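Local structure of putative transcriptional regulator (Streptomyces coelicolor A3, 2RA5) at residues A[140-144]-A[145-149]; A[202-205]-A[206-210]; A[167-171]-A[172-176]. The protein probably acts as a DNA-binding transcription regulator of the GntR family, whose UTRA domain here holds meso-tartaric acid in a pocket. All coordinates share one frame; numbering follows the deposited sequence. Where two conformers were deposited one is given.

Contact 1: residues A[140-144]-A[145-149]; sequences RLTHG and EPMAY. With SRT (S,R meso-tartaric acid), chain B.
The carbonyl oxygen of R140 is gripped from the facing strand by two successive amides. M147 N is the closer, its donor lying 2.7 Å from R140 O and nearly along the C=O axis, while A148 N adds a weak bond at 3.4 Å to R140 O. Two residues thus face one, which defines a classic beta bulge in the hairpin of strands 132-142 and 145-154. R140 N returns the exchange to A148 O with an almost straight bond (173°). Nearer the tip, T142 N reaches E145 O at 2.8 Å, and E145 N bonds back to T142 O; a type I' turn through H143 and G144 closes the hairpin.

Side chains pack on both faces. L141 CD2 lies 4.2 Å from P146 CG, and across the sheet the selenium of M147 passes obliquely by T142 CG2 at 3.6 Å. M147 reaches it with CG anti to its backbone N (chi1 177°) before the chain bends at the selenium, bringing CE near R140 CB. The carboxylate of E145 is engaged by salt bridges to R233 and R236.

R140 bends at chi2 and chi3, leading its guanidinium away from the hairpin to the tartrate, where O3, a hydroxyl oxygen, meets the edge of the group near its plane, 2.8 Å from R140 NH2. R138 lies close by and hydrogen-bonds the same ligand. The dianionic form expected of tartrate would probably offset the positive charge gathered by these neighbouring arginines, so the chemistry suits a pocket for an acidic ligand.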
# COMPACT_ATOMS: atom_id res chain seq x y z
N ARG A 140 1.78 -1.30 18.28
CA ARG A 140 0.48 -1.97 18.18
C ARG A 140 0.70 -3.46 18.20
O ARG A 140 1.50 -4.00 17.44
CB ARG A 140 -0.22 -1.60 16.88
CG ARG A 140 -0.76 -0.21 16.88
CD ARG A 140 -2.21 -0.15 17.32
NE ARG A 140 -2.90 0.85 16.51
CZ ARG A 140 -3.51 1.93 16.99
NH1 ARG A 140 -3.56 2.16 18.30
NH2 ARG A 140 -4.09 2.79 16.15
N LEU A 141 -0.01 -4.15 19.09
CA LEU A 141 0.11 -5.61 19.10
C LEU A 141 -1.21 -6.32 18.84
O LEU A 141 -2.29 -5.83 19.21
CB LEU A 141 0.75 -6.12 20.40
CG LEU A 141 1.98 -5.35 20.90
CD1 LEU A 141 1.53 -4.14 21.70
CD2 LEU A 141 2.89 -6.25 21.74
N THR A 142 -1.11 -7.47 18.20
CA THR A 142 -2.24 -8.37 18.01
C THR A 142 -1.94 -9.72 18.64
O THR A 142 -0.95 -10.37 18.28
CB THR A 142 -2.54 -8.61 16.52
OG1 THR A 142 -1.32 -8.93 15.83
CG2 THR A 142 -3.19 -7.36 15.92
N HIS A 143 -2.80 -10.13 19.57
CA HIS A 143 -2.62 -11.38 20.30
C HIS A 143 -1.29 -11.35 21.05
O HIS A 143 -0.58 -12.35 21.12
CB HIS A 143 -2.68 -12.58 19.35
CG HIS A 143 -3.96 -12.67 18.57
ND1 HIS A 143 -5.16 -13.04 19.15
CD2 HIS A 143 -4.23 -12.43 17.27
CE1 HIS A 143 -6.11 -13.02 18.23
NE2 HIS A 143 -5.57 -12.66 17.08
N GLY A 144 -0.96 -10.18 21.59
CA GLY A 144 0.26 -9.99 22.34
C GLY A 144 1.54 -9.97 21.52
O GLY A 144 2.63 -9.79 22.06
N GLU A 145 1.41 -10.17 20.21
CA GLU A 145 2.56 -10.08 19.31
C GLU A 145 2.61 -8.70 18.62
O GLU A 145 1.57 -8.13 18.28
CB GLU A 145 2.52 -11.20 18.27
CG GLU A 145 3.86 -11.48 17.61
CD GLU A 145 3.79 -12.62 16.61
OE1 GLU A 145 2.75 -13.33 16.59
OE2 GLU A 145 4.76 -12.81 15.84
N PRO A 146 3.82 -8.16 18.42
CA PRO A 146 3.98 -6.83 17.84
C PRO A 146 3.66 -6.81 16.36
O PRO A 146 4.16 -7.64 15.59
CB PRO A 146 5.47 -6.52 18.06
CG PRO A 146 5.94 -7.50 19.07
CD PRO A 146 5.11 -8.73 18.84
N MSE A 147 2.82 -5.87 15.95
CA MSE A 147 2.34 -5.80 14.58
C MSE A 147 2.92 -4.62 13.80
O MSE A 147 3.31 -4.74 12.63
CB MSE A 147 0.82 -5.68 14.60
CG MSE A 147 0.22 -5.53 13.23
SE MSE A 147 -1.67 -5.24 13.39
CE MSE A 147 -1.69 -3.27 13.36
N ALA A 148 2.99 -3.48 14.47
CA ALA A 148 3.39 -2.24 13.84
C ALA A 148 4.04 -1.28 14.83
O ALA A 148 3.71 -1.29 16.02
CB ALA A 148 2.19 -1.58 13.19
N TYR A 149 4.96 -0.47 14.32
CA TYR A 149 5.58 0.62 15.07
C TYR A 149 5.17 2.00 14.51
O TYR A 149 5.50 2.34 13.38
CB TYR A 149 7.10 0.49 15.09
CG TYR A 149 7.69 1.25 16.23
CD1 TYR A 149 7.40 0.89 17.53
CD2 TYR A 149 8.52 2.34 16.01
CE1 TYR A 149 7.91 1.59 18.60
CE2 TYR A 149 9.04 3.05 17.07
CZ TYR A 149 8.73 2.67 18.37
OH TYR A 149 9.23 3.35 19.45
O1 SRT B . -2.29 6.79 13.63
O11 SRT B . -2.55 4.98 12.37
C1 SRT B . -2.86 5.69 13.38
C2 SRT B . -3.92 5.18 14.33
O2 SRT B . -4.17 6.15 15.35
C3 SRT B . -5.21 4.76 13.60
O3 SRT B . -5.99 3.83 14.36
C4 SRT B . -6.08 5.94 13.29
O4 SRT B . -6.99 6.29 14.11
O41 SRT B . -5.82 6.51 12.21

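Contact 2: residues A[202-205]-A[206-210]; sequences LGED and AGAPL
E204 leans across the turn onto A208, and its side chain can be followed outward atom by atom. Its CB is directed toward residues 206-210, and CG makes the close apolar contact, 3.5 Å from A208 CB. Beyond CG the chain bends (chi2 110°), carrying the carboxylate past the same methyl group, with OE1 4.1 Å from A208 CB. The other oxygen, OE2, ends in a salt bridge to R233, which fixes the charged tip while the aliphatic part packs.

In the backbone, A208 N donates to D205 O at 3.0 Å (159°), closing a type II turn in which G207 takes the positive phi of the third position. A208 CB also sits 3.2 Å from D205 O, a snug fit. Further along, L202 CD1 meets L210 CD1 at 4.0 Å, the two leucines crossing at a slant and both touching T231 of strand 224-232. P209 packs against P209 of the second subunit.

Helix 196-202 ends in a Schellman motif, with G203 at positive phi; the type II turn then redirects the chain into strand 209-218, a compact helix-to-strand connection within the UTRA domain.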
# COMPACT_ATOMS: atom_id res chain seq x y z
N LEU A 202 10.17 -4.63 17.11
CA LEU A 202 9.09 -5.43 16.54
C LEU A 202 9.30 -6.94 16.70
O LEU A 202 8.35 -7.71 16.53
CB LEU A 202 8.88 -5.06 15.06
CG LEU A 202 8.17 -3.74 14.73
CD1 LEU A 202 8.25 -3.41 13.23
CD2 LEU A 202 6.72 -3.75 15.22
N GLY A 203 10.52 -7.36 17.02
CA GLY A 203 10.82 -8.77 17.23
C GLY A 203 11.33 -9.44 15.97
O GLY A 203 10.99 -10.58 15.66
N GLU A 204 12.16 -8.71 15.23
CA GLU A 204 12.61 -9.15 13.92
C GLU A 204 14.11 -8.92 13.74
O GLU A 204 14.70 -8.03 14.37
CB GLU A 204 11.85 -8.40 12.83
CG GLU A 204 11.65 -9.16 11.54
CD GLU A 204 10.21 -9.58 11.30
OE1 GLU A 204 9.76 -9.47 10.14
OE2 GLU A 204 9.53 -9.99 12.27
N ASP A 205 14.74 -9.70 12.87
CA ASP A 205 16.17 -9.55 12.61
C ASP A 205 16.46 -8.32 11.77
O ASP A 205 15.73 -8.03 10.82
CB ASP A 205 16.72 -10.78 11.89
CG ASP A 205 16.36 -12.07 12.57
OD1 ASP A 205 16.07 -12.05 13.79
OD2 ASP A 205 16.35 -13.12 11.89
N ALA A 206 17.53 -7.62 12.11
CA ALA A 206 17.96 -6.48 11.31
C ALA A 206 18.14 -6.91 9.85
O ALA A 206 18.84 -7.88 9.57
CB ALA A 206 19.25 -5.90 11.87
N GLY A 207 17.49 -6.19 8.94
CA GLY A 207 17.56 -6.49 7.52
C GLY A 207 16.29 -7.14 6.98
O GLY A 207 16.06 -7.17 5.77
N ALA A 208 15.48 -7.67 7.89
CA ALA A 208 14.24 -8.33 7.51
C ALA A 208 13.26 -7.31 6.96
O ALA A 208 13.08 -6.24 7.54
CB ALA A 208 13.63 -9.07 8.70
N PRO A 209 12.64 -7.63 5.81
CA PRO A 209 11.73 -6.73 5.10
C PRO A 209 10.63 -6.19 6.01
O PRO A 209 10.00 -6.95 6.75
CB PRO A 209 11.12 -7.65 4.04
CG PRO A 209 11.29 -9.03 4.62
CD PRO A 209 12.66 -8.96 5.19
N LEU A 210 10.41 -4.88 5.97
CA LEU A 210 9.29 -4.28 6.69
C LEU A 210 8.39 -3.53 5.74
O LEU A 210 8.84 -3.01 4.71
CB LEU A 210 9.78 -3.32 7.78
CG LEU A 210 10.46 -3.83 9.05
CD1 LEU A 210 10.52 -2.69 10.06
CD2 LEU A 210 9.75 -5.02 9.67

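Contact 3: residues A[167-171]-A[172-176]; sequences EATGL and YRLMR. With SRT (S,R meso-tartaric acid), chain B.
The backbone leaves helix 165-168 at T169, extends through G170 and starts the next helix, 171-177, with G170 as the N-cap residue. Its first turns are tied by L174 N to G170 O, 3.2 Å, and by M175 N to L171 O, 3.1 Å. A helix N-terminus suits an acidic ligand, because its first amides still have N-H groups to give. L171 N donates to hydroxyl oxygen O2 of the tartrate at 2.8 Å. A weak bond, 3.3 Å long, runs from Y172 N to the ligand's carboxylate oxygen O4. The helix end would probably add a favourable field for the carboxylate. G170 leaves room for it, since a side-chain carbon at that position would clash with O4.

Y172 supplies a wall to the site. Carboxylate oxygen O41 stands 3.4 Å above one face of the Y172 ring, displaced toward the rim, while the phenolic OH is held by a hydrogen bond to T217 OG1, which limits rotation of the ring. An alanine in place of Y172 would remove this ring and is likely to uncover one side of the carboxylate and leave T217 without its phenolic partner.

Within the turn, T169 and L174 cross at about a right angle, with T169 OG1 3.7 Å from L174 CG. L171, its CG opposite the backbone N (chi1 175°), sends CD1 to M175 CG at 4.2 Å, and the two side chains meet E226 of strand 224-232. M175 CG also comes within 3.1 Å of L171 O, the oxygen that accepts the bond from M175 N.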
# COMPACT_ATOMS: atom_id res chain seq x y z
N GLU A 167 -3.75 4.65 24.70
CA GLU A 167 -3.80 3.20 24.79
C GLU A 167 -5.26 2.73 24.70
O GLU A 167 -5.53 1.57 24.39
CB GLU A 167 -3.12 2.71 26.07
CG GLU A 167 -1.60 2.97 26.07
CD GLU A 167 -0.94 2.62 27.39
OE1 GLU A 167 0.15 1.98 27.38
OE2 GLU A 167 -1.50 2.99 28.44
N ALA A 168 -6.17 3.67 24.93
CA ALA A 168 -7.61 3.41 24.83
C ALA A 168 -8.12 3.51 23.39
O ALA A 168 -8.69 2.55 22.87
CB ALA A 168 -8.39 4.37 25.72
N THR A 169 -7.90 4.65 22.75
CA THR A 169 -8.47 4.91 21.42
C THR A 169 -7.45 5.34 20.36
O THR A 169 -6.33 5.74 20.68
CB THR A 169 -9.61 5.95 21.50
OG1 THR A 169 -9.07 7.27 21.70
CG2 THR A 169 -10.55 5.63 22.65
N GLY A 170 -7.86 5.25 19.10
CA GLY A 170 -7.03 5.70 17.99
C GLY A 170 -6.73 7.19 17.97
O GLY A 170 -7.46 8.01 18.54
N LEU A 171 -5.65 7.54 17.30
CA LEU A 171 -5.19 8.93 17.26
C LEU A 171 -6.17 9.84 16.53
O LEU A 171 -6.36 10.99 16.93
CB LEU A 171 -3.79 9.00 16.64
CG LEU A 171 -3.18 10.39 16.41
CD1 LEU A 171 -3.07 11.13 17.74
CD2 LEU A 171 -1.82 10.29 15.72
N TYR A 172 -6.80 9.33 15.47
CA TYR A 172 -7.79 10.11 14.73
C TYR A 172 -9.02 10.45 15.56
O TYR A 172 -9.53 11.57 15.50
CB TYR A 172 -8.23 9.37 13.46
CG TYR A 172 -7.33 9.61 12.28
CD1 TYR A 172 -6.01 10.03 12.46
CD2 TYR A 172 -7.79 9.39 10.99
CE1 TYR A 172 -5.18 10.25 11.37
CE2 TYR A 172 -6.98 9.60 9.91
CZ TYR A 172 -5.68 10.03 10.09
OH TYR A 172 -4.89 10.22 8.98
N ARG A 173 -9.51 9.47 16.33
CA ARG A 173 -10.68 9.65 17.18
C ARG A 173 -10.39 10.73 18.20
O ARG A 173 -11.22 11.62 18.42
CB ARG A 173 -11.07 8.34 17.87
CG ARG A 173 -12.20 8.47 18.92
CD ARG A 173 -12.55 7.12 19.55
NE ARG A 173 -13.17 7.23 20.88
CZ ARG A 173 -14.36 6.75 21.21
NH1 ARG A 173 -14.81 6.90 22.45
NH2 ARG A 173 -15.11 6.10 20.33
N LEU A 174 -9.22 10.66 18.82
CA LEU A 174 -8.81 11.67 19.80
C LEU A 174 -8.80 13.06 19.19
O LEU A 174 -9.30 14.02 19.79
CB LEU A 174 -7.43 11.35 20.38
CG LEU A 174 -7.44 10.55 21.68
CD1 LEU A 174 -6.03 10.20 22.11
CD2 LEU A 174 -8.15 11.35 22.75
N MSE A 175 -8.24 13.18 17.99
CA MSE A 175 -8.12 14.49 17.35
C MSE A 175 -9.48 15.07 17.01
O MSE A 175 -9.73 16.26 17.20
CB MSE A 175 -7.25 14.41 16.09
CG MSE A 175 -5.81 13.96 16.36
SE MSE A 175 -4.65 14.06 14.80
CE MSE A 175 -5.81 13.21 13.49
N ARG A 176 -10.36 14.23 16.49
CA ARG A 176 -11.72 14.67 16.19
C ARG A 176 -12.38 15.08 17.50
O ARG A 176 -13.09 16.09 17.55
CB ARG A 176 -12.51 13.56 15.49
CG ARG A 176 -12.37 13.61 13.97
CD ARG A 176 -13.26 12.58 13.26
NE ARG A 176 -12.78 11.21 13.42
CZ ARG A 176 -12.29 10.47 12.43
NH1 ARG A 176 -12.21 10.96 11.20
NH2 ARG A 176 -11.88 9.22 12.67
O1 SRT B . -2.29 6.79 13.63
O11 SRT B . -2.55 4.98 12.37
C1 SRT B . -2.86 5.69 13.38
C2 SRT B . -3.92 5.18 14.33
O2 SRT B . -4.17 6.15 15.35
C3 SRT B . -5.21 4.76 13.60
O3 SRT B . -5.99 3.83 14.36
C4 SRT B . -6.08 5.94 13.29
O4 SRT B . -6.99 6.29 14.11
O41 SRT B . -5.82 6.51 12.21

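Overall arrangement
Along the chain the order is contact 1, contact 3, contact 2, all within the UTRA domain. Contacts 1 and 3 lie with centres about 18 Å apart and do not touch each other, yet both reach the tartrate: the hairpin of strands 132-142 and 145-154 brings an arginine, helix 171-177 its N-terminus, and R138 and R215 complete the grip. Contact 2, about 28 Å between centres from contact 3 and on the opposite side of the chain's centre, packs on contact 1 through L202 against P146 and A148. Strands 145-154 and 209-218 belong to one six-stranded antiparallel sheet, which thus links the ligand pocket with the region that meets the second subunit.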